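Local coordinates for type IV pilus assembly protein PilF (Pseudomonas aeruginosa, PDB 2HO1) that is an outer-membrane lipoprotein built of tetratricopeptide repeats that interacts with PilQ and is essential for its assembly into the type IV pilus secretin, at residues 147-152 with 162-167; 178-183 with 208-213; 190-195 with 220-225. All blocks are in the same frame, centred on the assembly; numbering follows the deposited sequence.

Contact 1 of 3, residues 147-152 with 162-167; sequences LGLVSL and EYFEKS
Y163 and F164 are the two bumps of helix 157-170, and G148 is the hollow between them on helix 140-153. With only hydrogen at its CA, G148 lets the chains come within 4.8 Å of each other, measured from G148 CA to Y163 CA. The glycine leaves room for the F164 ring, which lies with one face under G148 CA, offset toward the rim, while F164 CZ reaches in to 3.4 Å from G148 C. L152 completes this socket by placing CD2 in the plane of the ring at its edge, 3.8 Å from F164 CE2, and L149 CD2 brushes CZ.

On the other side of the glycine, the Y163 ring receives L147 CB over its centre, 3.6 Å from the centroid, a close CH-pi contact. Y163 CB rests on G148 N, and a chi1 of -79° swings the ring over to L147. The small S151 fits the ring's edge, its OG in van der Waals contact 3.4 Å from Y163 CD2; the hydroxyl's hydrogen bond is to Q159.

The segment axes are nearly antiparallel, at 164°, and 8.4 Å apart, as befits the two helices of one TPR hairpin, TPR 4. Helix 121-131 packs on the L147 and Y163 side, where Y125 hydrogen-bonds the Y163 hydroxyl, whereas helix 175-187 covers F164 through E180, M181 and L184.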
# COMPACT_ATOMS: atom_id res chain seq x y z
N LEU A 147 1.63 2.94 9.18
CA LEU A 147 1.30 3.75 8.01
C LEU A 147 0.63 5.02 8.50
O LEU A 147 0.86 6.11 7.96
CB LEU A 147 0.37 2.96 7.08
CG LEU A 147 1.12 1.92 6.22
CD1 LEU A 147 0.12 0.97 5.52
CD2 LEU A 147 1.98 2.63 5.17
N GLY A 148 -0.20 4.90 9.53
CA GLY A 148 -0.84 6.09 10.10
C GLY A 148 0.16 7.04 10.77
O GLY A 148 0.11 8.25 10.58
N LEU A 149 1.09 6.50 11.55
CA LEU A 149 2.06 7.37 12.20
C LEU A 149 2.94 8.07 11.16
O LEU A 149 3.18 9.28 11.28
CB LEU A 149 2.91 6.56 13.20
CG LEU A 149 2.16 6.02 14.42
CD1 LEU A 149 2.98 4.93 15.06
CD2 LEU A 149 1.87 7.12 15.44
N VAL A 150 3.39 7.34 10.13
CA VAL A 150 4.21 7.94 9.07
C VAL A 150 3.39 9.02 8.37
O VAL A 150 3.92 10.08 8.01
CB VAL A 150 4.68 6.86 8.04
CG1 VAL A 150 5.31 7.52 6.80
CG2 VAL A 150 5.69 5.90 8.69
N SER A 151 2.10 8.78 8.17
CA SER A 151 1.27 9.77 7.50
C SER A 151 1.22 11.07 8.31
O SER A 151 1.18 12.18 7.75
CB SER A 151 -0.15 9.22 7.27
OG SER A 151 -0.14 8.21 6.29
N LEU A 152 1.20 10.93 9.64
CA LEU A 152 1.20 12.09 10.51
C LEU A 152 2.40 12.97 10.21
O LEU A 152 2.27 14.17 9.99
CB LEU A 152 1.23 11.66 11.98
CG LEU A 152 -0.04 11.83 12.81
CD1 LEU A 152 -1.27 11.87 11.93
CD2 LEU A 152 -0.15 10.71 13.82
N GLU A 162 -7.41 7.39 8.16
CA GLU A 162 -7.86 6.20 7.44
C GLU A 162 -6.98 4.99 7.79
O GLU A 162 -7.49 3.89 7.95
CB GLU A 162 -7.92 6.44 5.92
CG GLU A 162 -9.04 7.40 5.56
CD GLU A 162 -9.35 7.51 4.06
OE1 GLU A 162 -9.40 6.48 3.34
OE2 GLU A 162 -9.59 8.66 3.62
N TYR A 163 -5.68 5.19 7.93
CA TYR A 163 -4.82 4.08 8.28
C TYR A 163 -5.12 3.63 9.70
O TYR A 163 -5.22 2.43 9.95
CB TYR A 163 -3.34 4.46 8.12
CG TYR A 163 -2.87 4.41 6.66
CD1 TYR A 163 -3.09 3.26 5.87
CD2 TYR A 163 -2.19 5.49 6.08
CE1 TYR A 163 -2.63 3.20 4.53
CE2 TYR A 163 -1.74 5.43 4.77
CZ TYR A 163 -1.96 4.30 4.00
OH TYR A 163 -1.45 4.25 2.74
N PHE A 164 -5.28 4.57 10.62
CA PHE A 164 -5.62 4.22 11.99
C PHE A 164 -6.94 3.44 12.09
O PHE A 164 -7.04 2.49 12.86
CB PHE A 164 -5.65 5.46 12.89
CG PHE A 164 -4.28 6.06 13.13
CD1 PHE A 164 -3.18 5.24 13.38
CD2 PHE A 164 -4.09 7.45 13.12
CE1 PHE A 164 -1.92 5.79 13.60
CE2 PHE A 164 -2.84 8.00 13.34
CZ PHE A 164 -1.76 7.18 13.58
N GLU A 165 -7.94 3.83 11.30
CA GLU A 165 -9.20 3.10 11.31
C GLU A 165 -9.01 1.66 10.81
O GLU A 165 -9.64 0.73 11.33
CB GLU A 165 -10.25 3.82 10.46
CG GLU A 165 -10.82 5.04 11.15
CD GLU A 165 -11.59 5.97 10.21
OE1 GLU A 165 -11.45 5.82 8.97
OE2 GLU A 165 -12.30 6.87 10.70
N LYS A 166 -8.16 1.47 9.80
CA LYS A 166 -7.91 0.11 9.31
C LYS A 166 -7.27 -0.73 10.42
O LYS A 166 -7.60 -1.92 10.61
CB LYS A 166 -6.99 0.10 8.06
CG LYS A 166 -7.59 0.76 6.80
CD LYS A 166 -6.67 0.57 5.60
CE LYS A 166 -6.90 1.64 4.55
NZ LYS A 166 -8.28 1.64 3.94
N SER A 167 -6.34 -0.12 11.16
CA SER A 167 -5.67 -0.83 12.25
C SER A 167 -6.68 -1.27 13.34
O SER A 167 -6.63 -2.39 13.83
CB SER A 167 -4.60 0.07 12.89
OG SER A 167 -3.79 -0.63 13.81

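Contact 2 of 3, residues 178-183 with 208-213; sequences ALEMAD and NARSLL
R210 reaches across to E180 and D183 and is held by three hydrogen bonds, all part of salt bridges. Its two terminal nitrogens grip E180 end-on: R210 NH1 meets OE2 of E180 at 2.6 Å with a nearly straight bond (169°), on the syn side but tilted 31° out of the carboxylate plane, and R210 NH2 meets OE1 of E180 at 3.1 Å from above that plane. R210 NH2 gives its other proton to D183 OD2, 3.0 Å away. All three acceptors lie close to the guanidinium plane, so the group's rotation is fixed from two directions. D183 OD2 is shared with K187, and the two cations probably help keep the aspartate ionised.

R210 is extended from CG to NE, long enough to span axes 11.2 Å apart, while E180, whose CB points away from the other helix, bends at chi2 (-57°) to bring its carboxylate back.

At the start of helix 209-221, N208 OD1 accepts from S211 N at 2.7 Å and S211 OG accepts from N208 N, a capping box; S211 OG also hydrogen-bonds Q207 OE1.

Beneath the charges, L179 supplies the apolar layer: CD2 lies over one guanidinium face, 4.0 Å from R210 NH1, and CD1 touches S211 CB at 3.8 Å. F201 of helix 191-202 packs against both L179 and S211.

The whole joins the first helices of successive repeats, TPR 5 and TPR 6, as expected in a TPR superhelix.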
# COMPACT_ATOMS: atom_id res chain seq x y z
N ALA A 178 -6.24 4.22 19.54
CA ALA A 178 -7.45 4.95 19.94
C ALA A 178 -7.10 6.37 20.33
O ALA A 178 -7.88 7.30 20.08
CB ALA A 178 -8.11 4.26 21.10
N LEU A 179 -5.94 6.55 20.96
CA LEU A 179 -5.50 7.88 21.38
C LEU A 179 -5.19 8.76 20.18
O LEU A 179 -5.55 9.94 20.16
CB LEU A 179 -4.26 7.79 22.29
CG LEU A 179 -3.59 9.12 22.65
CD1 LEU A 179 -4.48 9.94 23.57
CD2 LEU A 179 -2.25 8.82 23.32
N GLU A 180 -4.52 8.19 19.16
CA GLU A 180 -4.20 8.98 17.97
C GLU A 180 -5.51 9.36 17.28
O GLU A 180 -5.63 10.47 16.76
CB GLU A 180 -3.30 8.20 17.01
CG GLU A 180 -1.91 7.89 17.54
CD GLU A 180 -1.14 9.13 17.97
OE1 GLU A 180 -1.24 10.17 17.31
OE2 GLU A 180 -0.41 9.06 18.98
N MSE A 181 -6.49 8.46 17.29
CA MSE A 181 -7.79 8.77 16.68
C MSE A 181 -8.45 9.91 17.45
O MSE A 181 -8.94 10.88 16.86
CB MSE A 181 -8.73 7.55 16.68
CG MSE A 181 -8.46 6.49 15.61
SE MSE A 181 -8.70 7.15 13.80
CE MSE A 181 -10.48 7.81 13.91
N ALA A 182 -8.48 9.78 18.77
CA ALA A 182 -9.10 10.83 19.61
C ALA A 182 -8.46 12.19 19.32
O ALA A 182 -9.16 13.21 19.17
CB ALA A 182 -8.93 10.48 21.12
N ASP A 183 -7.13 12.22 19.24
CA ASP A 183 -6.46 13.48 18.98
C ASP A 183 -6.87 14.06 17.63
O ASP A 183 -7.16 15.26 17.51
CB ASP A 183 -4.95 13.29 19.06
CG ASP A 183 -4.19 14.62 19.21
OD1 ASP A 183 -4.70 15.53 19.93
OD2 ASP A 183 -3.10 14.75 18.63
N ASN A 208 -0.46 9.92 29.86
CA ASN A 208 0.80 10.66 29.89
C ASN A 208 0.39 12.12 29.85
O ASN A 208 -0.80 12.42 29.82
CB ASN A 208 1.73 10.26 28.72
CG ASN A 208 1.07 10.39 27.33
OD1 ASN A 208 0.14 11.17 27.13
ND2 ASN A 208 1.59 9.65 26.37
N ALA A 209 1.35 13.04 29.85
CA ALA A 209 1.03 14.45 29.84
C ALA A 209 0.09 14.76 28.68
O ALA A 209 -0.96 15.39 28.86
CB ALA A 209 2.30 15.26 29.73
N ARG A 210 0.48 14.32 27.49
CA ARG A 210 -0.31 14.52 26.29
C ARG A 210 -1.76 14.06 26.43
O ARG A 210 -2.68 14.83 26.18
CB ARG A 210 0.33 13.79 25.11
CG ARG A 210 -0.48 13.92 23.81
CD ARG A 210 -0.07 12.88 22.78
NE ARG A 210 -0.89 12.98 21.58
CZ ARG A 210 -0.90 12.07 20.61
NH1 ARG A 210 -0.15 11.00 20.72
NH2 ARG A 210 -1.68 12.24 19.55
N SER A 211 -1.98 12.81 26.82
CA SER A 211 -3.33 12.30 26.93
C SER A 211 -4.16 12.92 28.05
O SER A 211 -5.38 13.05 27.90
CB SER A 211 -3.33 10.77 27.05
OG SER A 211 -2.71 10.32 28.23
N LEU A 212 -3.52 13.32 29.15
CA LEU A 212 -4.25 13.96 30.25
C LEU A 212 -4.80 15.28 29.75
O LEU A 212 -5.95 15.62 30.01
CB LEU A 212 -3.34 14.18 31.48
CG LEU A 212 -3.00 12.89 32.24
CD1 LEU A 212 -1.86 13.13 33.23
CD2 LEU A 212 -4.25 12.37 32.96
N LEU A 213 -3.99 16.03 29.00
CA LEU A 213 -4.44 17.32 28.50
C LEU A 213 -5.58 17.15 27.48
O LEU A 213 -6.53 17.96 27.46
CB LEU A 213 -3.29 18.07 27.86
CG LEU A 213 -3.66 19.47 27.37
CD1 LEU A 213 -4.01 20.37 28.56
CD2 LEU A 213 -2.51 20.06 26.60

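Contact 3 of 3, residues 190-195 with 220-225; sequences EYVPAR and KVFEDR
V221, in the last turn of helix 209-221, sets its CG1 methyl over one face of the Y191 ring, 4.1 Å from the ring centroid and offset toward the rim. CG2 of V221 follows the same ring outward, meeting Y191 CE1 at 3.9 Å, so the branched residue spans a flat surface.

F222 comes next, where the backbone leaves helical geometry, and it buries the most area here. The ring has its edge against the first turn of helix 191-202 and one face under the arm of R195. The peptide joining Y191 to V192 meets that edge, with Y191 O 3.5 Å from F222 CZ, and V192 CG2 touches CZ as well. R195 CD sits above the ring centre, 3.5 Å from the F222 centroid. CG of R195 stands anti to the backbone N (chi1 174°) and the chain continues extended, which carries the guanidinium over the same face, toward the CB end of F222, in a cation-pi contact with its plane tilted 40° from the ring.

D224 then caps the following helix through T227 N. This surface contact joins the TPR 5 helix 191-202 to the C-terminal end of helix 209-221 and the turn after it, an inter-repeat contact of a TPR superhelix.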
# COMPACT_ATOMS: atom_id res chain seq x y z
N GLU A 190 -14.64 17.10 15.84
CA GLU A 190 -15.58 15.98 15.86
C GLU A 190 -15.58 15.41 17.27
O GLU A 190 -15.24 14.24 17.48
CB GLU A 190 -15.11 14.89 14.90
CG GLU A 190 -15.40 15.13 13.43
CD GLU A 190 -16.83 14.77 13.07
OE1 GLU A 190 -17.72 15.61 13.32
OE2 GLU A 190 -17.05 13.64 12.56
N TYR A 191 -15.99 16.23 18.24
CA TYR A 191 -15.98 15.86 19.65
C TYR A 191 -16.59 14.56 20.12
O TYR A 191 -16.03 13.91 20.98
CB TYR A 191 -16.56 16.99 20.49
CG TYR A 191 -15.89 18.31 20.25
CD1 TYR A 191 -14.52 18.48 20.49
CD2 TYR A 191 -16.60 19.39 19.74
CE1 TYR A 191 -13.89 19.70 20.23
CE2 TYR A 191 -15.98 20.60 19.48
CZ TYR A 191 -14.63 20.75 19.73
OH TYR A 191 -14.04 21.95 19.50
N VAL A 192 -17.74 14.17 19.58
CA VAL A 192 -18.34 12.93 20.06
C VAL A 192 -17.54 11.72 19.63
O VAL A 192 -17.31 10.81 20.43
CB VAL A 192 -19.83 12.79 19.60
CG1 VAL A 192 -20.40 11.44 20.06
CG2 VAL A 192 -20.64 13.91 20.22
N PRO A 193 -17.12 11.66 18.36
CA PRO A 193 -16.33 10.49 17.98
C PRO A 193 -14.99 10.54 18.75
O PRO A 193 -14.47 9.52 19.19
CB PRO A 193 -16.11 10.68 16.48
CG PRO A 193 -17.23 11.54 16.06
CD PRO A 193 -17.41 12.51 17.20
N ALA A 194 -14.46 11.75 18.92
CA ALA A 194 -13.19 11.95 19.63
C ALA A 194 -13.27 11.36 21.02
O ALA A 194 -12.44 10.54 21.42
CB ALA A 194 -12.87 13.44 19.71
N ARG A 195 -14.30 11.78 21.74
CA ARG A 195 -14.55 11.33 23.10
C ARG A 195 -14.68 9.83 23.15
O ARG A 195 -14.18 9.16 24.05
CB ARG A 195 -15.83 11.96 23.60
CG ARG A 195 -16.25 11.44 24.95
CD ARG A 195 -17.44 12.18 25.46
NE ARG A 195 -17.54 12.04 26.90
CZ ARG A 195 -18.58 12.46 27.61
NH1 ARG A 195 -19.61 13.04 26.99
NH2 ARG A 195 -18.59 12.32 28.93
N LYS A 220 -13.97 19.42 29.23
CA LYS A 220 -14.46 20.79 29.16
C LYS A 220 -15.55 20.93 28.11
O LYS A 220 -16.53 21.64 28.31
CB LYS A 220 -13.32 21.75 28.85
CG LYS A 220 -12.30 21.91 29.98
CD LYS A 220 -11.32 23.03 29.63
CE LYS A 220 -10.51 23.46 30.83
NZ LYS A 220 -10.01 24.85 30.66
N VAL A 221 -15.38 20.25 26.98
CA VAL A 221 -16.36 20.30 25.91
C VAL A 221 -17.68 19.65 26.34
O VAL A 221 -18.76 20.16 26.04
CB VAL A 221 -15.83 19.60 24.62
CG1 VAL A 221 -16.97 19.28 23.67
CG2 VAL A 221 -14.82 20.51 23.93
N PHE A 222 -17.58 18.54 27.07
CA PHE A 222 -18.76 17.83 27.54
C PHE A 222 -19.08 18.17 28.99
O PHE A 222 -19.61 17.33 29.73
CB PHE A 222 -18.55 16.33 27.40
CG PHE A 222 -18.47 15.86 25.98
CD1 PHE A 222 -19.63 15.50 25.29
CD2 PHE A 222 -17.25 15.80 25.32
CE1 PHE A 222 -19.56 15.07 23.97
CE2 PHE A 222 -17.17 15.37 24.01
CZ PHE A 222 -18.33 15.00 23.33
N GLU A 223 -18.74 19.40 29.38
CA GLU A 223 -18.97 19.92 30.72
C GLU A 223 -18.96 18.86 31.82
O GLU A 223 -19.95 18.62 32.51
CB GLU A 223 -20.29 20.70 30.75
CG GLU A 223 -20.28 21.90 29.82
CD GLU A 223 -21.67 22.43 29.54
OE1 GLU A 223 -22.56 21.61 29.20
OE2 GLU A 223 -21.87 23.66 29.64
N ASP A 224 -17.81 18.21 31.93
CA ASP A 224 -17.58 17.18 32.92
C ASP A 224 -16.47 17.76 33.82
O ASP A 224 -15.28 17.52 33.61
CB ASP A 224 -17.12 15.90 32.22
CG ASP A 224 -16.73 14.81 33.19
OD1 ASP A 224 -16.58 15.11 34.39
OD2 ASP A 224 -16.57 13.66 32.74
N ARG A 225 -16.88 18.55 34.82
CA ARG A 225 -15.94 19.19 35.75
C ARG A 225 -15.10 18.20 36.54
O ARG A 225 -13.95 18.49 36.86
CB ARG A 225 -16.69 20.10 36.73
CG ARG A 225 -17.42 21.28 36.11
CD ARG A 225 -18.00 22.19 37.18
NE ARG A 225 -18.83 23.25 36.62
CZ ARG A 225 -20.08 23.08 36.17
NH1 ARG A 225 -20.66 21.89 36.22
NH2 ARG A 225 -20.75 24.11 35.67

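How the contacts relate
Contact 1 precedes the other two in the chain and lies within TPR 4, while the segments of contacts 2 and 3 alternate and both tie TPR 5 to TPR 6. Contacts 1 and 2, with centres about 15 Å apart, touch directly, F164 CB lying 3.6 Å from the selenium of selenomethionine M181 and L152 CD2 3.7 Å from E180 OE1. Contacts 2 and 3 use opposite ends of helix 209-221, their centres about 13 Å apart, and meet where A182 CB packs on A194 O at 3.5 Å. Contacts 1 and 3 do not touch, their nearest atoms about 8 Å apart. Burial falls from contact 1 to contact 3. TPR1-TPR4, the minimal region for secretin assembly, includes contact 1 alone.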